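Local atomic coordinates of protoporphyrinogen oxidase (Exiguobacterium sibiricum, PDB entry 3LOV), a protein that binds FAD and probably oxidises coproporphyrinogen III to coproporphyrin III with molecular oxygen, a step in bacterial heme b synthesis. Residues Y21-E24 with R25-D29; A454-M457 with I458-I461; I435-G439 with L440-G444. All coordinates share one frame; numbering follows the deposited sequence.

Contact 1: residues Y21-E24 with R25-D29; sequences YYAE and RAFPD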
loop_
_atom_site.group_PDB
_atom_site.type_symbol
_atom_site.label_atom_id
_atom_site.label_comp_id
_atom_site.label_asym_id
_atom_site.label_seq_id
_atom_site.Cartn_x
_atom_site.Cartn_y
_atom_site.Cartn_z
ATOM N N TYR A 21 18.301 -7.873 -7.631
ATOM C CA TYR A 21 17.973 -8.515 -8.901
ATOM C C TYR A 21 18.415 -7.606 -10.009
ATOM O O TYR A 21 19.108 -8.029 -10.939
ATOM C CB TYR A 21 16.456 -8.782 -9.026
ATOM C CG TYR A 21 16.056 -9.317 -10.398
ATOM C CD1 TYR A 21 16.171 -10.669 -10.710
ATOM C CD2 TYR A 21 15.584 -8.456 -11.390
ATOM C CE1 TYR A 21 15.836 -11.138 -11.987
ATOM C CE2 TYR A 21 15.263 -8.910 -12.635
ATOM C CZ TYR A 21 15.375 -10.259 -12.926
ATOM O OH TYR A 21 15.058 -10.710 -14.179
ATOM N N TYR A 22 17.997 -6.350 -9.926
ATOM C CA TYR A 22 18.324 -5.402 -10.971
ATOM C C TYR A 22 19.812 -5.053 -10.941
ATOM O O TYR A 22 20.388 -4.801 -11.989
ATOM C CB TYR A 22 17.501 -4.118 -10.854
ATOM C CG TYR A 22 16.029 -4.286 -11.106
ATOM C CD1 TYR A 22 15.570 -4.795 -12.310
ATOM C CD2 TYR A 22 15.085 -3.907 -10.146
ATOM C CE1 TYR A 22 14.209 -4.952 -12.558
ATOM C CE2 TYR A 22 13.705 -4.062 -10.374
ATOM C CZ TYR A 22 13.287 -4.604 -11.585
ATOM O OH TYR A 22 11.950 -4.770 -11.840
ATOM N N ALA A 23 20.419 -4.995 -9.748
ATOM C CA ALA A 23 21.841 -4.686 -9.632
ATOM C C ALA A 23 22.667 -5.799 -10.255
ATOM O O ALA A 23 23.697 -5.509 -10.869
ATOM C CB ALA A 23 22.310 -4.426 -8.114
ATOM N N GLU A 24 22.255 -7.058 -10.088
ATOM C CA GLU A 24 23.045 -8.162 -10.692
ATOM C C GLU A 24 23.163 -7.952 -12.208
ATOM O O GLU A 24 24.242 -8.084 -12.765
ATOM C CB GLU A 24 22.515 -9.555 -10.334
ATOM C CG GLU A 24 22.858 -9.956 -8.905
ATOM C CD GLU A 24 22.696 -11.427 -8.591
ATOM O OE1 GLU A 24 22.263 -12.206 -9.479
ATOM O OE2 GLU A 24 23.026 -11.808 -7.418
ATOM N N ARG A 25 22.092 -7.487 -12.826
ATOM C CA ARG A 25 22.065 -7.320 -14.271
ATOM C C ARG A 25 22.722 -6.032 -14.718
ATOM O O ARG A 25 23.422 -6.026 -15.711
ATOM C CB ARG A 25 20.639 -7.386 -14.791
ATOM C CG ARG A 25 20.202 -8.797 -15.041
ATOM C CD ARG A 25 18.836 -9.082 -14.452
ATOM N NE ARG A 25 18.666 -10.518 -14.299
ATOM C CZ ARG A 25 18.965 -11.184 -13.194
ATOM N NH1 ARG A 25 19.415 -10.546 -12.128
ATOM N NH2 ARG A 25 18.785 -12.488 -13.149
ATOM N N ALA A 26 22.496 -4.932 -14.004
ATOM C CA ALA A 26 23.064 -3.646 -14.445
ATOM C C ALA A 26 24.596 -3.572 -14.303
ATOM O O ALA A 26 25.245 -2.824 -15.035
ATOM C CB ALA A 26 22.422 -2.473 -13.720
ATOM N N PHE A 27 25.152 -4.332 -13.353
ATOM C CA PHE A 27 26.581 -4.244 -12.982
ATOM C C PHE A 27 27.190 -5.592 -12.799
ATOM O O PHE A 27 27.425 -5.999 -11.669
ATOM C CB PHE A 27 26.734 -3.532 -11.652
ATOM C CG PHE A 27 25.993 -2.269 -11.578
ATOM C CD1 PHE A 27 26.249 -1.278 -12.491
ATOM C CD2 PHE A 27 25.050 -2.056 -10.592
ATOM C CE1 PHE A 27 25.567 -0.092 -12.436
ATOM C CE2 PHE A 27 24.363 -0.870 -10.527
ATOM C CZ PHE A 27 24.611 0.114 -11.455
ATOM N N PRO A 28 27.477 -6.289 -13.896
ATOM C CA PRO A 28 28.079 -7.609 -13.786
ATOM C C PRO A 28 29.385 -7.638 -12.940
ATOM O O PRO A 28 29.677 -8.653 -12.330
ATOM C CB PRO A 28 28.364 -7.988 -15.252
ATOM C CG PRO A 28 27.360 -7.206 -16.036
ATOM C CD PRO A 28 27.284 -5.881 -15.296
ATOM N N ASP A 29 30.131 -6.531 -12.894
ATOM C CA ASP A 29 31.445 -6.492 -12.231
ATOM C C ASP A 29 31.390 -5.985 -10.785
ATOM O O ASP A 29 32.415 -5.955 -10.127
ATOM C CB ASP A 29 32.425 -5.597 -13.010
ATOM C CG ASP A 29 32.754 -6.139 -14.412
ATOM O OD1 ASP A 29 32.640 -7.374 -14.629
ATOM O OD2 ASP A 29 33.140 -5.323 -15.293
#
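In one of the two conformers modelled for R25, its guanidinium lies flat over one face of the Y21 ring, four residues back on the same helix, with the centres 3.8 Å apart and the planes at 16°. This is an offset stack with cation-pi character. R25 CZ comes to 3.4 Å from Y21 CE1, so the charge sits above the rim of the ring rather than its middle, while the methylene CD adds a CH-pi contact over the same face. A chi1 of 174° lays the Y21 ring beside its carbonyl carbon, and the arginine chain bends at chi2 to fold back onto it. R25 NH1 donates to the backbone carbonyl, Y21 O, at 2.8 Å; the bond is bent (136° at the hydrogen), with the acceptor tilted out of the guanidinium plane. In this conformer both ring and carbonyl hold the group. The scaffold beneath is helical: A26 N donates to Y22 O, and F27 N closes a last turn on A23 O at 3.1 Å before F27 leaves helical geometry. E24 spends its carboxylate on S249 OG and the amides of E247 and R248. Helix 14-26 is the helix of the beta-alpha-beta unit between strands 6-10 and 31-35; Y21 and Y22 pack on helix 68-75, A23 and E24 on strand 31-35, and F27 on helix 447-463.

Contact 2: residues A454-M457 with I458-I461; sequences AKTM and IESI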
loop_
_atom_site.group_PDB
_atom_site.type_symbol
_atom_site.label_atom_id
_atom_site.label_comp_id
_atom_site.label_asym_id
_atom_site.label_seq_id
_atom_site.Cartn_x
_atom_site.Cartn_y
_atom_site.Cartn_z
ATOM N N ALA A 454 13.278 0.770 -6.478
ATOM C CA ALA A 454 14.522 -0.018 -6.576
ATOM C C ALA A 454 15.166 0.088 -7.983
ATOM O O ALA A 454 16.333 0.428 -8.090
ATOM C CB ALA A 454 14.289 -1.518 -6.203
ATOM N N LYS A 455 14.406 -0.184 -9.049
ATOM C CA LYS A 455 14.959 -0.153 -10.406
ATOM C C LYS A 455 15.529 1.222 -10.766
ATOM O O LYS A 455 16.660 1.331 -11.270
ATOM C CB LYS A 455 13.899 -0.537 -11.423
ATOM C CG LYS A 455 14.450 -0.911 -12.820
ATOM C CD LYS A 455 13.301 -0.955 -13.836
ATOM C CE LYS A 455 13.653 -1.747 -15.094
ATOM N NZ LYS A 455 15.105 -1.749 -15.325
ATOM N N THR A 456 14.767 2.284 -10.516
ATOM C CA THR A 456 15.298 3.612 -10.820
ATOM C C THR A 456 16.559 3.927 -9.967
ATOM O O THR A 456 17.486 4.557 -10.468
ATOM C CB THR A 456 14.228 4.698 -10.638
ATOM O OG1 THR A 456 13.038 4.266 -11.294
ATOM C CG2 THR A 456 14.656 6.017 -11.258
HETATM N N MSE A 457 16.618 3.531 -8.691
HETATM C CA MSE A 457 17.828 3.868 -7.937
HETATM C C MSE A 457 19.015 3.024 -8.420
HETATM O O MSE A 457 20.109 3.542 -8.590
HETATM C CB MSE A 457 17.660 3.785 -6.426
HETATM C CG MSE A 457 16.724 4.836 -5.863
HETATM SE SE MSE A 457 17.342 6.648 -6.142
HETATM C CE MSE A 457 16.078 7.378 -7.439
ATOM N N ILE A 458 18.809 1.748 -8.695
ATOM C CA ILE A 458 19.906 0.948 -9.268
ATOM C C ILE A 458 20.426 1.580 -10.570
ATOM O O ILE A 458 21.640 1.755 -10.724
ATOM C CB ILE A 458 19.507 -0.571 -9.465
ATOM C CG1 ILE A 458 19.339 -1.245 -8.114
ATOM C CG2 ILE A 458 20.508 -1.331 -10.359
ATOM C CD1 ILE A 458 20.416 -0.965 -7.120
ATOM N N GLU A 459 19.508 1.928 -11.474
ATOM C CA GLU A 459 19.821 2.605 -12.731
ATOM C C GLU A 459 20.681 3.860 -12.547
ATOM O O GLU A 459 21.611 4.092 -13.302
ATOM C CB GLU A 459 18.527 3.050 -13.455
ATOM C CG GLU A 459 17.749 1.949 -14.201
ATOM C CD GLU A 459 16.399 2.439 -14.719
ATOM O OE1 GLU A 459 16.077 3.647 -14.596
ATOM O OE2 GLU A 459 15.658 1.609 -15.264
ATOM N N SER A 460 20.338 4.688 -11.565
ATOM C CA SER A 460 21.034 5.942 -11.371
ATOM C C SER A 460 22.438 5.696 -10.790
ATOM O O SER A 460 23.327 6.490 -11.022
ATOM C CB SER A 460 20.206 6.902 -10.532
ATOM O OG SER A 460 20.355 6.619 -9.177
ATOM N N ILE A 461 22.660 4.585 -10.086
ATOM C CA ILE A 461 24.035 4.209 -9.723
ATOM C C ILE A 461 24.811 3.879 -11.004
ATOM O O ILE A 461 25.989 4.217 -11.111
ATOM C CB ILE A 461 24.129 3.005 -8.759
ATOM C CG1 ILE A 461 23.393 3.279 -7.460
ATOM C CG2 ILE A 461 25.587 2.724 -8.426
ATOM C CD1 ILE A 461 23.587 2.223 -6.418
HETATM O O HOH W 1 17.049 5.854 -13.317
#
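K455 CG stands anti to the backbone N (chi1 -164°) while E459 CG leans to the backbone N side (chi1 -78°), which brings the two side chains together one helical turn apart. This i to i+4 salt bridge lies on helix 447-463, the C-terminal helix that packs against the FAD-binding Rossmann-type sheet. The lysine chain runs out extended and turns only at chi4, and its CG, CD and CE all pass alongside E459 OE2 before NZ meets that oxygen at 3.4 Å. The bond is weak and long, so much of the contact is E459 OE2 lying alongside the lysine methylenes. The other oxygen, E459 OE1, accepts a hydrogen bond from a water at 2.7 Å, and the same water donates to the backbone carbonyl of T456, tying the carboxylate to the helix wall. The main chain is regular: I458 N points almost straight at A454 O, 2.9 Å away, and E459 N reaches K455 O at the same distance. On the sheet-facing side, selenomethionine M457 and I458 pack on L282 of strand 280-283, and S460 and I461 on Y436. A454 and I458 also meet A18, A19 and A26 of helix 14-26. The hydroxyl of S460, set between its own backbone N and carbonyl carbon, turns back to the main chain. M457 O consequently accepts two bonds from the same face of its plane, from S460 OG at 3.1 Å and from I461 N at 3.1 Å.

Contact 3: residues I435-G439 with L440-G444; sequences IYLAG and LAYDG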
loop_
_atom_site.group_PDB
_atom_site.type_symbol
_atom_site.label_atom_id
_atom_site.label_comp_id
_atom_site.label_asym_id
_atom_site.label_seq_id
_atom_site.Cartn_x
_atom_site.Cartn_y
_atom_site.Cartn_z
ATOM N N ILE A 435 25.313 7.218 -1.486
ATOM C CA ILE A 435 24.232 6.643 -0.706
ATOM C C ILE A 435 22.913 7.022 -1.356
ATOM O O ILE A 435 22.674 8.187 -1.661
ATOM C CB ILE A 435 24.353 7.016 0.788
ATOM C CG1 ILE A 435 25.716 6.518 1.316
ATOM C CG2 ILE A 435 23.187 6.439 1.617
ATOM C CD1 ILE A 435 25.854 6.528 2.814
ATOM N N TYR A 436 22.092 6.001 -1.619
ATOM C CA TYR A 436 20.836 6.129 -2.366
ATOM C C TYR A 436 19.741 5.544 -1.486
ATOM O O TYR A 436 20.011 4.718 -0.593
ATOM C CB TYR A 436 20.919 5.405 -3.741
ATOM C CG TYR A 436 21.982 5.981 -4.671
ATOM C CD1 TYR A 436 23.330 5.599 -4.587
ATOM C CD2 TYR A 436 21.646 6.912 -5.618
ATOM C CE1 TYR A 436 24.310 6.192 -5.435
ATOM C CE2 TYR A 436 22.606 7.492 -6.472
ATOM C CZ TYR A 436 23.927 7.122 -6.364
ATOM O OH TYR A 436 24.801 7.716 -7.227
ATOM N N LEU A 437 18.524 6.035 -1.692
ATOM C CA LEU A 437 17.331 5.614 -0.951
ATOM C C LEU A 437 16.263 5.042 -1.875
ATOM O O LEU A 437 16.017 5.590 -2.950
ATOM C CB LEU A 437 16.714 6.838 -0.234
ATOM C CG LEU A 437 17.641 7.713 0.581
ATOM C CD1 LEU A 437 16.940 8.953 1.121
ATOM C CD2 LEU A 437 18.212 6.905 1.733
ATOM N N ALA A 438 15.570 3.996 -1.415
ATOM C CA ALA A 438 14.453 3.403 -2.147
ATOM C C ALA A 438 13.507 2.700 -1.188
ATOM O O ALA A 438 13.879 2.310 -0.084
ATOM C CB ALA A 438 14.973 2.405 -3.235
ATOM N N GLY A 439 12.261 2.571 -1.604
ATOM C CA GLY A 439 11.234 1.987 -0.786
ATOM C C GLY A 439 9.977 2.809 -0.622
ATOM O O GLY A 439 9.773 3.834 -1.269
ATOM N N LEU A 440 9.126 2.345 0.280
ATOM C CA LEU A 440 7.746 2.838 0.329
ATOM C C LEU A 440 7.595 4.266 0.828
ATOM O O LEU A 440 6.535 4.869 0.621
ATOM C CB LEU A 440 6.878 1.902 1.141
ATOM C CG LEU A 440 6.756 2.006 2.666
ATOM C CD1 LEU A 440 5.460 1.259 2.991
ATOM C CD2 LEU A 440 7.940 1.415 3.419
ATOM N N ALA A 441 8.643 4.804 1.458
ATOM C CA ALA A 441 8.603 6.199 1.950
ATOM C C ALA A 441 8.657 7.168 0.778
ATOM O O ALA A 441 8.261 8.353 0.899
ATOM C CB ALA A 441 9.788 6.480 2.835
ATOM N N TYR A 442 9.206 6.678 -0.342
ATOM C CA TYR A 442 9.707 7.600 -1.378
ATOM C C TYR A 442 8.835 7.833 -2.593
ATOM O O TYR A 442 8.413 8.970 -2.838
ATOM C CB TYR A 442 11.136 7.213 -1.779
ATOM C CG TYR A 442 12.012 7.008 -0.548
ATOM C CD1 TYR A 442 12.473 8.100 0.182
ATOM C CD2 TYR A 442 12.346 5.735 -0.097
ATOM C CE1 TYR A 442 13.230 7.945 1.326
ATOM C CE2 TYR A 442 13.138 5.571 1.048
ATOM C CZ TYR A 442 13.540 6.665 1.771
ATOM O OH TYR A 442 14.296 6.543 2.924
ATOM N N ASP A 443 8.630 6.790 -3.386
ATOM C CA ASP A 443 8.073 6.932 -4.733
ATOM C C ASP A 443 6.726 6.160 -4.903
ATOM O O ASP A 443 6.446 5.616 -5.964
ATOM C CB ASP A 443 9.077 6.400 -5.757
ATOM C CG ASP A 443 10.479 6.973 -5.579
ATOM O OD1 ASP A 443 10.601 8.194 -5.477
ATOM O OD2 ASP A 443 11.457 6.177 -5.558
ATOM N N GLY A 444 5.919 6.105 -3.845
ATOM C CA GLY A 444 4.663 5.362 -3.867
ATOM C C GLY A 444 4.747 4.216 -2.895
ATOM O O GLY A 444 5.755 3.531 -2.808
HETATM O O HOH W 2 8.446 3.833 -3.667
#
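G439, Y442 and L437 carry this contact, in which the chain leaves strand 435-437, an outermost strand of the parallel Rossmann-type sheet, and enters a tight turn, G439-Y442, closed by an i to i+3 backbone bond beside the FAD. With chi1 at -49° the Y442 ring swings to the side of its backbone N, over the end of the strand. There L437 CB sits over one face, 4.0 Å from the ring centroid and displaced toward the rim, a CH-pi contact in which the side chains meet at about a right angle. L437 CD1 extends it, reaching Y442 CE1 at 3.8 Å. The opposite face is covered by A441 CB above the ring centre, so the tyrosine is sandwiched between aliphatic groups. Y442 CD2 comes to 3.4 Å from A438 C, and G439 N approaches the ring in its plane. With Y442 cut back to an alanine, the space between L437 and A441 would probably be left unfilled and the turn less firmly held. G439 touches the FAD, and L440 is also an FAD-binding residue. The backbone angles of G439 (phi 128°, psi -171°) would jam a CB against the preceding carbonyl, and that CB would also clash with L440 N. G439 N bonds to S453 OG, which D443 OD2 also engages, while D443 OD1 forms a salt bridge with R425; the turn is thereby tied to helices 447-463 and 417-431. G439 O accepts from Y442 N at 3.0 Å, the donor lying well above the carbonyl plane, and a water accepts from D443 N at 3.0 Å.

Along the chain the order is contact 1, contact 3, contact 2. Contact 1 closes the helix of the first beta-alpha-beta unit; contact 3 ends strand 435-437, and its loop leads into helix 447-463, which carries contact 2. Contact 2 lies between the others in space: its centre is about 10 Å from that of contact 1 and about 11 Å from that of contact 3, whereas contacts 1 and 3 are about 19 Å apart. F27 CZ packs on I458 O at 3.5 Å, and M457 CG on A438 CB at 4.0 Å. Contact 3 holds FAD-touching G439 and FAD-binding L440; contacts 1 and 2 lie farther from the cofactor, where the C-terminal helix joins helix 14-26 to an outermost strand of the Rossmann-type sheet.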